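Local coordinates for putative lipoprotein (Campylobacter jejuni subsp. jejuni, PDB 2G5G) that binds heme through a tyrosine ligand as a dimer holding two hemes face to face, and probably serves in bacterial heme uptake as a lipoprotein, at residues 79-84 with 213-218; 43-48 with 242-247; 88-93 with 134-139. All coordinates share one frame; numbering follows the deposited sequence.

In the fold
The three contacts lie across one mixed sheet, nested along the chain: contact 3 innermost, then contact 1, with contact 2 outermost. Within the sheet, parallel strands follow in the order 243-248, 44-49, 214-220, 78-82, 137-141. Contact 2 joins the first two and contact 1 the third and fourth, while contact 3 sets helix 90-98 against the last. Contact 1 is central, its centre about 10 Å from those of the others, themselves about 19 Å apart. Backbone bonds of L217 with I45 and L47 join contacts 1 and 2; V80 with L138 joins 1 and 3. All three thus belong to one continuous sheet. In contact 1 the E83 side chain lies about 7 Å from a bound heme.

Contact 1 (79-84 with 213-218); sequences DVALEM and NKVLLL
V80 and L216, neighbours on adjacent parallel strands, lie side by side on one face of the sheet, with V80 CG1 4.2 Å from L216 CD2. Further along the same face, L82 CD2 rests on L218 CB at 3.9 Å, the two leucines crossing at a slant. Helices 54-73 and 124-131 cover this face, so branched aliphatic residues suit it well. The other face is equally close-knit but uses a smaller residue: A81 CB touches both V215 CG2, at 4.1 Å, and L217 CD1, at 3.9 Å. V215 puts CG2 opposite its own backbone N (CG1 at chi1 62°), which places that methyl against the alanine. On its other side A81 meets A140 of strand 137-141, so a small residue suits this position between two strands.

Backbone bonds alternate between the strands in parallel register: D79 N to K214 O, L216 N to D79 O, A81 N to L216 O, L218 N to A81 O. A final bond from E83 N to L218 O, 3.0 Å long and nearly straight, ties down the corner where the chain leaves the strand.

The start of the contact is looser and more polar. N213 and K214 are partly exposed, and K214 sends its amine away to the carbonyls of L40 and A42. N213 ND2 donates to D79 OD2 at 3.0 Å, from within its own amide plane but 29° out of the carboxylate plane, on the syn side. That oxygen also takes a bond from H211 NE2, and D79 OD1 receives K136 N. The D79 carboxylate, though buried, is therefore surrounded by N-H donors, an environment that would be expected to stabilise its ionised form and to fix its rotation.

Contact 2 (43-48 with 242-247); sequences DVILLG and KIVVVN
D43 and K242 meet where the two parallel strands begin. K242 N donates to D43 OD2 at 2.7 Å, using the anti lone pair of that oxygen, while K242 O accepts from both D43 N and V44 N. An aspartate suits this spot because its short side chain, with CG turned beside its own backbone N (chi1 -56°), reaches the first N-H of the other segment. One water, 2.6 Å from D43 OD2 and 2.6 Å from K242 NZ, donates to the carboxylate and accepts from the amine, so the opposite charges are bridged indirectly.

Beyond this polar start, regular parallel bonding takes over, from V244 N to V44 O and on to G48 N with V246 O. The valines and isoleucines suit extended backbone, and with L46 and L47 their methyls pack against one another on both faces. I243 has two branches at work: CD1 lies 3.7 Å from V44 CB, and CG2 is 3.6 Å from L46 CD1. On the opposite face I45 CG1 and V244 CG1 run side by side at 3.6 Å, followed by L47 CD2 beside V246 CG1.

Helix 230-236 covers the face of L46, I243 and V245. Helix 54-73 packs on I45 and L47, whereas from strand 260-264 Y260 touches V244 and V246, and L262 touches V246; strand 214-220 bonds to the other edge of 43-48.

Contact 3 (88-93 with 134-139); sequences TEQNHL and KSKILG
Q90 sets CG roughly opposite its backbone N (chi1 -160°) and then bends sharply at chi2, 56°, a shape that swings its amide from the helix onto the edge of strand 137-141. There both ends of the amide are used. OE1 accepts G139 N at 2.9 Å, the donor lying nearly along the C=O axis, and NE2 donates to I137 O at 3.3 Å with that oxygen lying in the amide plane. Glutamine suits the place because its amide offers the same donor and acceptor pair as a peptide group, and it is long enough to reach across. It binds the outward-facing groups of the two residues flanking L138, whose own N-H bonds to V80 on the inner side.

L93, one turn later, faces the strand and lays its aliphatic chain against the strand backbone. Its CB is 3.9 Å from I137 O, and CD1 comes within 3.5 Å of G139 N; the absence of a side chain at G139 lets the methyl lie close to the backbone. L138 CD2 approaches Q90 NE2 at 3.9 Å, and K136 CE lies 3.9 Å from Q90 NE2.

Two waters complete the polar edge. One donates to Q90 OE1 and G139 O; the other joins L93 O to I137 O, where it binds at 2.9 Å. D94 accepts from Q90 NE2 and forms a salt bridge with K136 NZ. With both amide atoms engaged more than once, the orientation of Q90 is well defined, and at I137 and G139 edge groups of the outermost strand within this chain are met by a side chain and water in place of another strand.

Contact 1 (79-84 with 213-218)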
loop_
_atom_site.group_PDB
_atom_site.type_symbol
_atom_site.label_atom_id
_atom_site.label_comp_id
_atom_site.label_asym_id
_atom_site.label_seq_id
_atom_site.Cartn_x
_atom_site.Cartn_y
_atom_site.Cartn_z
ATOM N N ASP A 79 -4.709 27.558 18.467
ATOM C CA ASP A 79 -4.032 26.255 18.313
ATOM C C ASP A 79 -3.793 25.851 16.857
ATOM O O ASP A 79 -4.400 26.436 15.982
ATOM C CB ASP A 79 -4.832 25.180 19.009
ATOM C CG ASP A 79 -4.942 25.426 20.512
ATOM O OD1 ASP A 79 -3.986 25.989 21.095
ATOM O OD2 ASP A 79 -5.987 25.083 21.095
ATOM N N VAL A 80 -2.919 24.863 16.622
ATOM C CA VAL A 80 -2.563 24.403 15.266
ATOM C C VAL A 80 -2.751 22.897 15.115
ATOM O O VAL A 80 -2.169 22.107 15.857
ATOM C CB VAL A 80 -1.127 24.804 14.867
ATOM C CG1 VAL A 80 -0.753 24.226 13.474
ATOM C CG2 VAL A 80 -1.000 26.300 14.835
ATOM N N ALA A 81 -3.617 22.511 14.178
ATOM C CA ALA A 81 -3.849 21.102 13.886
ATOM C C ALA A 81 -2.979 20.735 12.688
ATOM O O ALA A 81 -2.751 21.547 11.792
ATOM C CB ALA A 81 -5.348 20.863 13.566
ATOM N N LEU A 82 -2.503 19.503 12.672
ATOM C CA LEU A 82 -1.553 19.053 11.662
ATOM C C LEU A 82 -2.024 17.776 11.008
ATOM O O LEU A 82 -2.247 16.756 11.682
ATOM C CB LEU A 82 -0.135 18.890 12.263
ATOM C CG LEU A 82 0.635 20.130 12.732
ATOM C CD1 LEU A 82 1.967 19.752 13.394
ATOM C CD2 LEU A 82 0.864 21.123 11.610
ATOM N N GLU A 83 -2.185 17.813 9.682
ATOM C CA GLU A 83 -2.412 16.577 8.929
ATOM C C GLU A 83 -1.294 15.573 9.276
ATOM O O GLU A 83 -1.508 14.359 9.208
ATOM C CB GLU A 83 -2.379 16.846 7.411
ATOM C CG GLU A 83 -2.477 15.559 6.535
ATOM C CD GLU A 83 -2.209 15.798 5.034
ATOM O OE1 GLU A 83 -1.947 16.940 4.619
ATOM O OE2 GLU A 83 -2.255 14.818 4.282
HETATM N N MSE A 84 -0.110 16.064 9.644
HETATM C CA MSE A 84 0.997 15.087 9.840
HETATM C C MSE A 84 1.009 14.321 11.144
HETATM O O MSE A 84 1.812 13.403 11.311
HETATM C CB MSE A 84 2.405 15.560 9.415
HETATM C CG MSE A 84 2.811 17.025 9.376
HETATM SE SE MSE A 84 1.670 18.484 8.631
HETATM C CE MSE A 84 1.103 17.788 6.877
ATOM N N ASN A 213 -11.109 26.245 20.769
ATOM C CA ASN A 213 -10.319 27.457 20.496
ATOM C C ASN A 213 -10.217 27.699 18.994
ATOM O O ASN A 213 -10.385 26.783 18.217
ATOM C CB ASN A 213 -8.906 27.332 21.041
ATOM C CG ASN A 213 -8.867 27.143 22.551
ATOM O OD1 ASN A 213 -9.640 27.771 23.271
ATOM N ND2 ASN A 213 -7.970 26.271 23.030
ATOM N N LYS A 214 -9.932 28.944 18.607
ATOM C CA LYS A 214 -9.555 29.219 17.224
ATOM C C LYS A 214 -8.420 28.285 16.818
ATOM O O LYS A 214 -7.525 27.912 17.620
ATOM C CB LYS A 214 -9.205 30.703 17.041
ATOM C CG LYS A 214 -9.209 31.148 15.565
ATOM C CD LYS A 214 -8.628 32.608 15.368
ATOM C CE LYS A 214 -9.441 33.660 16.130
ATOM N NZ LYS A 214 -10.873 33.777 15.632
ATOM N N VAL A 215 -8.438 27.873 15.557
ATOM C CA VAL A 215 -7.530 26.803 15.127
ATOM C C VAL A 215 -7.133 27.000 13.683
ATOM O O VAL A 215 -7.987 27.390 12.846
ATOM C CB VAL A 215 -8.123 25.374 15.392
ATOM C CG1 VAL A 215 -9.447 25.118 14.589
ATOM C CG2 VAL A 215 -7.073 24.235 15.110
ATOM N N LEU A 216 -5.841 26.765 13.414
ATOM C CA LEU A 216 -5.324 26.665 12.048
ATOM C C LEU A 216 -4.899 25.212 11.728
ATOM O O LEU A 216 -4.158 24.581 12.513
ATOM C CB LEU A 216 -4.127 27.608 11.858
ATOM C CG LEU A 216 -3.498 27.596 10.439
ATOM C CD1 LEU A 216 -3.030 28.948 10.008
ATOM C CD2 LEU A 216 -2.343 26.624 10.469
ATOM N N LEU A 217 -5.367 24.697 10.581
ATOM C CA LEU A 217 -4.911 23.424 10.047
ATOM C C LEU A 217 -3.844 23.633 8.974
ATOM O O LEU A 217 -3.997 24.497 8.085
ATOM C CB LEU A 217 -6.055 22.611 9.444
ATOM C CG LEU A 217 -5.722 21.256 8.763
ATOM C CD1 LEU A 217 -5.532 20.117 9.769
ATOM C CD2 LEU A 217 -6.812 20.909 7.777
ATOM N N LEU A 218 -2.771 22.856 9.067
ATOM C CA LEU A 218 -1.856 22.705 7.930
ATOM C C LEU A 218 -2.075 21.316 7.337
ATOM O O LEU A 218 -2.032 20.311 8.049
ATOM C CB LEU A 218 -0.380 22.896 8.336
ATOM C CG LEU A 218 0.645 22.731 7.199
ATOM C CD1 LEU A 218 0.531 23.914 6.236
ATOM C CD2 LEU A 218 2.094 22.589 7.790
#

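Contact 2 (43-48 with 242-247)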
loop_
_atom_site.group_PDB
_atom_site.type_symbol
_atom_site.label_atom_id
_atom_site.label_comp_id
_atom_site.label_asym_id
_atom_site.label_seq_id
_atom_site.Cartn_x
_atom_site.Cartn_y
_atom_site.Cartn_z
ATOM N N ASP A 43 -13.001 31.133 12.678
ATOM C CA ASP A 43 -12.778 30.164 13.760
ATOM C C ASP A 43 -11.831 29.030 13.365
ATOM O O ASP A 43 -11.125 28.469 14.215
ATOM C CB ASP A 43 -14.129 29.567 14.242
ATOM C CG ASP A 43 -15.097 30.648 14.672
ATOM O OD1 ASP A 43 -14.752 31.334 15.639
ATOM O OD2 ASP A 43 -16.140 30.862 14.015
ATOM N N VAL A 44 -11.867 28.686 12.087
ATOM C CA VAL A 44 -11.036 27.634 11.514
ATOM C C VAL A 44 -10.340 28.196 10.263
ATOM O O VAL A 44 -10.998 28.661 9.325
ATOM C CB VAL A 44 -11.884 26.419 11.086
ATOM C CG1 VAL A 44 -11.002 25.357 10.442
ATOM C CG2 VAL A 44 -12.681 25.843 12.309
ATOM N N ILE A 45 -9.030 28.117 10.242
ATOM C CA ILE A 45 -8.269 28.593 9.099
ATOM C C ILE A 45 -7.605 27.369 8.508
ATOM O O ILE A 45 -6.810 26.708 9.175
ATOM C CB ILE A 45 -7.188 29.647 9.505
ATOM C CG1 ILE A 45 -7.849 30.904 10.067
ATOM C CG2 ILE A 45 -6.316 30.022 8.288
ATOM C CD1 ILE A 45 -7.003 31.638 11.122
ATOM N N LEU A 46 -7.959 27.027 7.271
ATOM C CA LEU A 46 -7.250 25.952 6.583
ATOM C C LEU A 46 -6.129 26.494 5.697
ATOM O O LEU A 46 -6.369 27.408 4.922
ATOM C CB LEU A 46 -8.186 25.070 5.753
ATOM C CG LEU A 46 -9.287 24.288 6.455
ATOM C CD1 LEU A 46 -10.418 25.215 6.717
ATOM C CD2 LEU A 46 -9.767 23.174 5.518
ATOM N N LEU A 47 -4.927 25.932 5.838
ATOM C CA LEU A 47 -3.727 26.369 5.089
ATOM C C LEU A 47 -3.236 25.193 4.268
ATOM O O LEU A 47 -2.737 24.184 4.825
ATOM C CB LEU A 47 -2.608 26.767 6.053
ATOM C CG LEU A 47 -1.735 27.998 5.794
ATOM C CD1 LEU A 47 -0.396 27.925 6.525
ATOM C CD2 LEU A 47 -1.618 28.549 4.348
ATOM N N GLY A 48 -3.410 25.304 2.949
ATOM C CA GLY A 48 -3.082 24.232 2.023
ATOM C C GLY A 48 -1.672 24.414 1.489
ATOM O O GLY A 48 -1.296 25.522 1.120
ATOM N N LYS A 242 -17.013 30.018 11.578
ATOM C CA LYS A 242 -16.572 30.698 10.352
ATOM C C LYS A 242 -15.309 30.029 9.854
ATOM O O LYS A 242 -14.301 29.966 10.566
ATOM C CB LYS A 242 -16.315 32.174 10.623
ATOM C CG LYS A 242 -17.626 32.903 11.033
ATOM C CD LYS A 242 -17.308 34.255 11.643
ATOM C CE LYS A 242 -18.586 34.953 12.119
ATOM N NZ LYS A 242 -19.275 34.142 13.201
ATOM N N ILE A 243 -15.383 29.535 8.621
ATOM C CA ILE A 243 -14.308 28.770 7.992
ATOM C C ILE A 243 -13.644 29.611 6.891
ATOM O O ILE A 243 -14.334 30.166 6.022
ATOM C CB ILE A 243 -14.858 27.481 7.306
ATOM C CG1 ILE A 243 -15.886 26.700 8.198
ATOM C CG2 ILE A 243 -13.691 26.589 6.857
ATOM C CD1 ILE A 243 -15.324 26.317 9.663
ATOM N N VAL A 244 -12.315 29.638 6.866
ATOM C CA VAL A 244 -11.575 30.337 5.797
ATOM C C VAL A 244 -10.428 29.446 5.309
ATOM O O VAL A 244 -9.745 28.773 6.106
ATOM C CB VAL A 244 -11.054 31.754 6.211
ATOM C CG1 VAL A 244 -10.009 31.649 7.339
ATOM C CG2 VAL A 244 -10.475 32.479 5.002
ATOM N N VAL A 245 -10.236 29.452 3.993
ATOM C CA VAL A 245 -9.277 28.561 3.347
ATOM C C VAL A 245 -8.256 29.395 2.603
ATOM O O VAL A 245 -8.617 30.250 1.773
ATOM C CB VAL A 245 -9.945 27.562 2.360
ATOM C CG1 VAL A 245 -8.873 26.635 1.741
ATOM C CG2 VAL A 245 -11.095 26.766 3.033
ATOM N N VAL A 246 -6.995 29.168 2.938
ATOM C CA VAL A 246 -5.881 29.856 2.294
ATOM C C VAL A 246 -5.016 28.827 1.617
ATOM O O VAL A 246 -4.484 27.913 2.274
ATOM C CB VAL A 246 -5.004 30.632 3.290
ATOM C CG1 VAL A 246 -3.804 31.333 2.532
ATOM C CG2 VAL A 246 -5.821 31.689 4.034
ATOM N N ASN A 247 -4.845 28.949 0.307
ATOM C CA ASN A 247 -4.058 27.929 -0.392
ATOM C C ASN A 247 -2.756 28.559 -0.839
ATOM O O ASN A 247 -2.745 29.699 -1.317
ATOM C CB ASN A 247 -4.778 27.315 -1.601
ATOM C CG ASN A 247 -4.041 26.057 -2.132
ATOM O OD1 ASN A 247 -3.920 25.824 -3.338
ATOM N ND2 ASN A 247 -3.521 25.275 -1.218
HETATM O O HOH W 1 -17.934 32.544 14.782
#

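Contact 3 (88-93 with 134-139)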
loop_
_atom_site.group_PDB
_atom_site.type_symbol
_atom_site.label_atom_id
_atom_site.label_comp_id
_atom_site.label_asym_id
_atom_site.label_seq_id
_atom_site.Cartn_x
_atom_site.Cartn_y
_atom_site.Cartn_z
ATOM N N THR A 88 -5.410 10.312 17.331
ATOM C CA THR A 88 -5.118 9.276 18.351
ATOM C C THR A 88 -3.893 9.586 19.227
ATOM O O THR A 88 -3.731 8.995 20.296
ATOM C CB THR A 88 -4.867 7.898 17.686
ATOM O OG1 THR A 88 -3.820 8.028 16.710
ATOM C CG2 THR A 88 -6.119 7.386 17.031
ATOM N N GLU A 89 -3.041 10.500 18.772
ATOM C CA GLU A 89 -1.813 10.880 19.463
ATOM C C GLU A 89 -2.014 11.991 20.500
ATOM O O GLU A 89 -1.063 12.394 21.150
ATOM C CB GLU A 89 -0.786 11.359 18.430
ATOM C CG GLU A 89 0.631 10.864 18.627
ATOM C CD GLU A 89 0.764 9.360 18.395
ATOM O OE1 GLU A 89 -0.069 8.779 17.660
ATOM O OE2 GLU A 89 1.696 8.759 18.949
ATOM N N GLN A 90 -3.235 12.500 20.645
ATOM C CA GLN A 90 -3.445 13.738 21.401
ATOM C C GLN A 90 -2.982 13.684 22.864
ATOM O O GLN A 90 -2.339 14.623 23.358
ATOM C CB GLN A 90 -4.894 14.232 21.300
ATOM C CG GLN A 90 -5.033 15.716 21.646
ATOM C CD GLN A 90 -4.145 16.596 20.796
ATOM O OE1 GLN A 90 -4.100 16.441 19.569
ATOM N NE2 GLN A 90 -3.440 17.532 21.429
ATOM N N ASN A 91 -3.284 12.588 23.548
ATOM C CA ASN A 91 -2.803 12.430 24.935
ATOM C C ASN A 91 -1.310 12.644 25.014
ATOM O O ASN A 91 -0.839 13.419 25.833
ATOM C CB ASN A 91 -3.184 11.066 25.500
ATOM C CG ASN A 91 -4.666 10.949 25.773
ATOM O OD1 ASN A 91 -5.355 11.955 26.019
ATOM N ND2 ASN A 91 -5.179 9.712 25.747
ATOM N N HIS A 92 -0.579 11.997 24.109
ATOM C CA HIS A 92 0.865 12.164 24.010
ATOM C C HIS A 92 1.249 13.601 23.695
ATOM O O HIS A 92 2.162 14.137 24.289
ATOM C CB HIS A 92 1.454 11.184 22.975
ATOM C CG HIS A 92 2.949 11.098 23.006
ATOM N ND1 HIS A 92 3.637 10.376 23.964
ATOM C CD2 HIS A 92 3.892 11.644 22.199
ATOM C CE1 HIS A 92 4.937 10.488 23.747
ATOM N NE2 HIS A 92 5.120 11.260 22.687
ATOM N N LEU A 93 0.540 14.231 22.750
ATOM C CA LEU A 93 0.793 15.619 22.371
ATOM C C LEU A 93 0.482 16.644 23.480
ATOM O O LEU A 93 1.139 17.674 23.575
ATOM C CB LEU A 93 -0.010 15.970 21.093
ATOM C CG LEU A 93 0.357 15.115 19.874
ATOM C CD1 LEU A 93 -0.675 15.329 18.731
ATOM C CD2 LEU A 93 1.815 15.382 19.428
ATOM N N LYS A 134 2.470 30.057 22.262
ATOM C CA LYS A 134 1.378 29.690 23.150
ATOM C C LYS A 134 0.388 28.686 22.543
ATOM O O LYS A 134 -0.582 28.282 23.206
ATOM C CB LYS A 134 0.670 30.966 23.575
ATOM C CG LYS A 134 1.535 31.819 24.508
ATOM C CD LYS A 134 0.853 33.108 24.820
ATOM C CE LYS A 134 1.443 33.674 26.088
ATOM N NZ LYS A 134 0.516 34.606 26.778
ATOM N N SER A 135 0.619 28.282 21.291
ATOM C CA SER A 135 -0.268 27.330 20.624
ATOM C C SER A 135 -0.101 25.916 21.125
ATOM O O SER A 135 1.006 25.496 21.452
ATOM C CB SER A 135 -0.008 27.316 19.109
ATOM O OG SER A 135 -0.371 28.549 18.552
ATOM N N LYS A 136 -1.193 25.166 21.156
ATOM C CA LYS A 136 -1.089 23.728 21.291
ATOM C C LYS A 136 -1.139 23.045 19.914
ATOM O O LYS A 136 -1.930 23.427 19.027
ATOM C CB LYS A 136 -2.180 23.155 22.206
ATOM C CG LYS A 136 -1.998 21.669 22.498
ATOM C CD LYS A 136 -2.717 21.228 23.747
ATOM C CE LYS A 136 -4.127 20.844 23.414
ATOM N NZ LYS A 136 -4.787 20.203 24.594
ATOM N N ILE A 137 -0.298 22.035 19.736
ATOM C CA ILE A 137 -0.374 21.206 18.516
ATOM C C ILE A 137 -1.404 20.105 18.650
ATOM O O ILE A 137 -1.373 19.303 19.610
ATOM C CB ILE A 137 1.029 20.643 18.084
ATOM C CG1 ILE A 137 1.924 21.809 17.653
ATOM C CG2 ILE A 137 0.879 19.618 16.951
ATOM C CD1 ILE A 137 3.375 21.480 17.354
ATOM N N LEU A 138 -2.318 20.050 17.680
ATOM C CA LEU A 138 -3.331 19.012 17.639
ATOM C C LEU A 138 -3.037 18.001 16.520
ATOM O O LEU A 138 -2.624 18.399 15.427
ATOM C CB LEU A 138 -4.733 19.629 17.422
ATOM C CG LEU A 138 -5.128 20.878 18.223
ATOM C CD1 LEU A 138 -6.498 21.442 17.723
ATOM C CD2 LEU A 138 -5.161 20.582 19.752
ATOM N N GLY A 139 -3.252 16.710 16.800
ATOM C CA GLY A 139 -3.267 15.675 15.746
ATOM C C GLY A 139 -4.603 15.698 15.033
ATOM O O GLY A 139 -5.647 15.642 15.678
HETATM O O HOH W 2 -6.489 16.034 18.249
HETATM O O HOH W 3 1.071 18.919 21.116
#